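Side-chain contacts in antigen TpF1 (Treponema pallidum, PDB 2FJC), which binds ferric iron as a mini-ferritin of the Dps family and probably oxidises ferrous iron: residues 50-53 against 54-58; 111-114 against 115-119. One frame throughout, in Å; residues are numbered along the deposited sequence.

Contact 1: residues 50-53 against 54-58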
loop_
_atom_site.group_PDB
_atom_site.type_symbol
_atom_site.label_atom_id
_atom_site.label_comp_id
_atom_site.label_asym_id
_atom_site.label_seq_id
_atom_site.Cartn_x
_atom_site.Cartn_y
_atom_site.Cartn_z
ATOM N N LEU B 50 3.701 11.649 21.448
ATOM C CA LEU B 50 5.153 11.598 21.450
ATOM C C LEU B 50 5.620 10.535 22.453
ATOM O O LEU B 50 6.511 9.737 22.162
ATOM C CB LEU B 50 5.735 12.954 21.834
ATOM C CG LEU B 50 7.253 13.013 22.036
ATOM C CD1 LEU B 50 7.953 12.727 20.741
ATOM C CD2 LEU B 50 7.654 14.384 22.531
ATOM N N LEU B 51 5.007 10.534 23.631
ATOM C CA LEU B 51 5.347 9.584 24.672
ATOM C C LEU B 51 5.149 8.148 24.186
ATOM O O LEU B 51 5.930 7.247 24.524
ATOM C CB LEU B 51 4.488 9.848 25.915
ATOM C CG LEU B 51 5.025 10.720 27.061
ATOM C CD1 LEU B 51 6.432 11.224 26.762
ATOM C CD2 LEU B 51 4.069 11.864 27.314
ATOM N N GLU B 52 4.100 7.929 23.398
ATOM C CA GLU B 52 3.842 6.599 22.875
ATOM C C GLU B 52 4.952 6.227 21.896
ATOM O O GLU B 52 5.455 5.109 21.923
ATOM C CB GLU B 52 2.481 6.539 22.183
ATOM C CG GLU B 52 2.219 5.221 21.469
ATOM C CD GLU B 52 0.794 5.105 20.943
ATOM O OE1 GLU B 52 0.258 6.110 20.427
ATOM O OE2 GLU B 52 0.217 4.000 21.037
ATOM N N GLU B 53 5.329 7.161 21.030
ATOM C CA GLU B 53 6.405 6.901 20.074
ATOM C C GLU B 53 7.617 6.455 20.878
ATOM O O GLU B 53 8.289 5.488 20.523
ATOM C CB GLU B 53 6.768 8.164 19.292
ATOM C CG GLU B 53 5.880 8.480 18.115
ATOM C CD GLU B 53 6.226 9.818 17.470
ATOM O OE1 GLU B 53 7.436 10.087 17.235
ATOM O OE2 GLU B 53 5.281 10.597 17.195
ATOM N N TYR B 54 7.877 7.163 21.975
ATOM C CA TYR B 54 9.008 6.846 22.828
ATOM C C TYR B 54 8.953 5.449 23.419
ATOM O O TYR B 54 9.930 4.699 23.327
ATOM C CB TYR B 54 9.142 7.857 23.972
ATOM C CG TYR B 54 9.662 9.225 23.567
ATOM C CD1 TYR B 54 10.309 9.424 22.338
ATOM C CD2 TYR B 54 9.546 10.317 24.432
ATOM C CE1 TYR B 54 10.825 10.675 21.982
ATOM C CE2 TYR B 54 10.067 11.569 24.087
ATOM C CZ TYR B 54 10.701 11.739 22.866
ATOM O OH TYR B 54 11.209 12.971 22.532
ATOM N N TYR B 55 7.832 5.078 24.031
ATOM C CA TYR B 55 7.808 3.757 24.625
ATOM C C TYR B 55 7.795 2.642 23.594
ATOM O O TYR B 55 8.214 1.527 23.886
ATOM C CB TYR B 55 6.678 3.614 25.673
ATOM C CG TYR B 55 5.218 3.669 25.236
ATOM C CD1 TYR B 55 4.682 2.717 24.367
ATOM C CD2 TYR B 55 4.339 4.594 25.818
ATOM C CE1 TYR B 55 3.309 2.674 24.097
ATOM C CE2 TYR B 55 2.974 4.564 25.558
ATOM C CZ TYR B 55 2.463 3.601 24.701
ATOM O OH TYR B 55 1.106 3.552 24.474
ATOM N N VAL B 56 7.340 2.941 22.383
ATOM C CA VAL B 56 7.347 1.941 21.325
ATOM C C VAL B 56 8.815 1.749 20.966
ATOM O O VAL B 56 9.296 0.631 20.816
ATOM C CB VAL B 56 6.560 2.424 20.067
ATOM C CG1 VAL B 56 6.967 1.605 18.848
ATOM C CG2 VAL B 56 5.044 2.302 20.319
ATOM N N SER B 57 9.525 2.860 20.847
ATOM C CA SER B 57 10.935 2.828 20.523
ATOM C C SER B 57 11.731 2.166 21.654
ATOM O O SER B 57 12.657 1.391 21.417
ATOM C CB SER B 57 11.441 4.244 20.296
ATOM O OG SER B 57 12.852 4.251 20.184
ATOM N N VAL B 58 11.362 2.473 22.890
ATOM C CA VAL B 58 12.041 1.910 24.037
ATOM C C VAL B 58 11.865 0.398 24.100
ATOM O O VAL B 58 12.819 -0.336 24.383
ATOM C CB VAL B 58 11.513 2.539 25.359
ATOM C CG1 VAL B 58 11.803 1.623 26.536
ATOM C CG2 VAL B 58 12.159 3.904 25.582
#
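The rings of Y54 and Y55 each take a residue of the preceding turn over one face, L50 on Y54 and E52 on Y55. CD1 of L50 lies 4.0 Å from the centroid of the Y54 ring, a CH-pi contact over the face. O of L50 sits over the same face, 3.5 Å above the plane and offset toward the rim. CG and both methyls of L50 rest against the phenol half, CD1 over the face and CD2 near OH and CE2. The L50 torsion sets CG anti to the backbone N (chi1 173°) and beside the carbonyl carbon, on the side where the Y54 ring lies. CD1 of L51 reaches CD2 of Y54 at 4.0 Å, meeting the ring obliquely.

The Y55 ring takes E52 over one face. CA of E52 lies 3.6 Å from the ring centroid of Y55, a second CH-pi contact. CG of Y55 stands between its own N and carbonyl carbon (chi1 66°), which folds the ring back over residue 52. The extended E52 chain then runs across the ring. CG of E52 is 3.6 Å from CZ of Y55, and the carboxylate plane is turned 55° from the ring. OE2 of E52 is 3.6 Å from OH of Y55.

Ordinary helical bonds join the turns beneath, such as V56 N to O of E52 at 2.9 Å.

The contact lies on helix 44-71. H33 of helix 8-38 stacks on the Y55 ring and H36 meets it edge-to-face. The Y55 side chain is about 4 Å from a bound ferric ion and packs on D63 of another subunit, consistent with the intersubunit iron site of Dps proteins. Y54 packs on L32 of helix 8-38 and A146 and L150 of helix 130-154, and meets the F110 ring of helix 99-127 edge-to-face.

Contact 2: residues 111-114 against 115-119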
loop_
_atom_site.group_PDB
_atom_site.type_symbol
_atom_site.label_atom_id
_atom_site.label_comp_id
_atom_site.label_asym_id
_atom_site.label_seq_id
_atom_site.Cartn_x
_atom_site.Cartn_y
_atom_site.Cartn_z
ATOM N N GLU B 111 19.164 10.803 28.836
ATOM C CA GLU B 111 20.565 11.165 28.980
ATOM C C GLU B 111 21.280 10.131 29.845
ATOM O O GLU B 111 22.412 9.756 29.556
ATOM C CB GLU B 111 20.690 12.571 29.581
ATOM C CG GLU B 111 20.150 13.653 28.659
ATOM C CD GLU B 111 20.063 15.022 29.320
ATOM O OE1 GLU B 111 19.609 15.098 30.478
ATOM O OE2 GLU B 111 20.428 16.024 28.672
ATOM N N TYR B 112 20.617 9.666 30.896
ATOM C CA TYR B 112 21.217 8.654 31.743
ATOM C C TYR B 112 21.465 7.405 30.899
ATOM O O TYR B 112 22.548 6.829 30.959
ATOM C CB TYR B 112 20.311 8.333 32.939
ATOM C CG TYR B 112 20.580 6.989 33.576
ATOM C CD1 TYR B 112 19.977 5.830 33.086
ATOM C CD2 TYR B 112 21.444 6.869 34.668
ATOM C CE1 TYR B 112 20.223 4.585 33.664
ATOM C CE2 TYR B 112 21.699 5.625 35.255
ATOM C CZ TYR B 112 21.083 4.488 34.743
ATOM O OH TYR B 112 21.339 3.246 35.285
ATOM N N LEU B 113 20.473 6.991 30.111
ATOM C CA LEU B 113 20.639 5.815 29.251
ATOM C C LEU B 113 21.765 6.031 28.255
ATOM O O LEU B 113 22.557 5.131 27.992
ATOM C CB LEU B 113 19.358 5.499 28.467
ATOM C CG LEU B 113 18.250 4.744 29.199
ATOM C CD1 LEU B 113 17.066 4.555 28.277
ATOM C CD2 LEU B 113 18.781 3.402 29.667
ATOM N N SER B 114 21.828 7.233 27.698
ATOM C CA SER B 114 22.849 7.563 26.726
ATOM C C SER B 114 24.262 7.362 27.277
ATOM O O SER B 114 25.104 6.760 26.613
ATOM C CB SER B 114 22.675 9.002 26.259
ATOM O OG SER B 114 23.567 9.312 25.201
ATOM N N THR B 115 24.532 7.857 28.483
ATOM C CA THR B 115 25.860 7.687 29.042
ATOM C C THR B 115 26.108 6.198 29.342
ATOM O O THR B 115 27.210 5.689 29.139
ATOM C CB THR B 115 26.059 8.540 30.322
ATOM O OG1 THR B 115 25.237 8.031 31.374
ATOM C CG2 THR B 115 25.683 9.988 30.063
ATOM N N ARG B 116 25.081 5.495 29.804
ATOM C CA ARG B 116 25.249 4.081 30.092
ATOM C C ARG B 116 25.491 3.284 28.809
ATOM O O ARG B 116 26.355 2.415 28.769
ATOM C CB ARG B 116 24.039 3.530 30.852
ATOM C CG ARG B 116 23.900 4.151 32.235
ATOM C CD ARG B 116 23.675 3.093 33.300
ATOM N NE ARG B 116 24.777 2.139 33.364
ATOM C CZ ARG B 116 26.020 2.457 33.709
ATOM N NH1 ARG B 116 26.963 1.523 33.737
ATOM N NH2 ARG B 116 26.320 3.709 34.034
ATOM N N PHE B 117 24.740 3.593 27.757
ATOM C CA PHE B 117 24.906 2.898 26.485
ATOM C C PHE B 117 26.272 3.180 25.880
ATOM O O PHE B 117 26.881 2.302 25.274
ATOM C CB PHE B 117 23.825 3.302 25.479
ATOM C CG PHE B 117 22.495 2.631 25.705
ATOM C CD1 PHE B 117 22.403 1.252 25.807
ATOM C CD2 PHE B 117 21.330 3.378 25.788
ATOM C CE1 PHE B 117 21.171 0.629 25.987
ATOM C CE2 PHE B 117 20.099 2.762 25.967
ATOM C CZ PHE B 117 20.021 1.383 26.067
ATOM N N SER B 118 26.751 4.409 26.039
ATOM C CA SER B 118 28.056 4.775 25.513
ATOM C C SER B 118 29.166 3.925 26.132
ATOM O O SER B 118 30.123 3.563 25.455
ATOM C CB SER B 118 28.340 6.253 25.765
ATOM O OG SER B 118 27.654 7.068 24.839
ATOM N N GLN B 119 29.037 3.603 27.414
ATOM C CA GLN B 119 30.053 2.791 28.066
ATOM C C GLN B 119 30.084 1.422 27.404
ATOM O O GLN B 119 31.150 0.859 27.169
ATOM C CB GLN B 119 29.757 2.642 29.559
ATOM C CG GLN B 119 29.560 3.966 30.265
ATOM C CD GLN B 119 29.173 3.797 31.721
ATOM O OE1 GLN B 119 28.373 2.922 32.071
ATOM N NE2 GLN B 119 29.729 4.646 32.580
#
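O of Y112 accepts two hydrogen bonds from the next turn, from N of R116 at 3.1 Å and from OG1 of T115 at 3.0 Å. The T115 hydroxyl lies between its own backbone N and carbonyl carbon (chi1 68°), which turns it back to that carbonyl. O of S114 is also held twice. N of S118 reaches it at 2.9 Å and OG of S118 at 3.1 Å, from opposite faces of the carbonyl plane. Both hydroxyls thus bond back to the helix that carries them.

The R116 chain crosses the Y112 ring. CG of R116 lies 4.0 Å from the ring centroid of Y112, a CH-pi contact over one face. The chain bends beyond CG and brings CD beside the phenol oxygen. The Y112 hydroxyl itself is hydrogen-bonded to D24. L113 and F117 run side by side, with CB of L113 3.8 Å from CE2 of F117.

This part of helix 99-127 lies between two others. L113 packs on L25 and L28 of helix 8-38. F117 packs on I139, L140 and L143 of helix 130-154, and its ring also meets H21 of helix 8-38.

Contact 1 comes first along the chain, on helix 44-71, and contact 2 follows on helix 99-127. Their centres are 18 Å apart. Their nearest atoms stay about 6 Å apart, so they do not touch. Both helices belong to the four-helix bundle of the ferritin-like domain, and the short helix 80-86 lies in the connection between them. Each contact sends side chains to helices 8-38 and 130-154, so both help fill the same bundle core. Their outer surroundings differ. Contact 1 lies near bound iron and meets two other subunits, whereas no other chain touches contact 2, which packs within its own subunit.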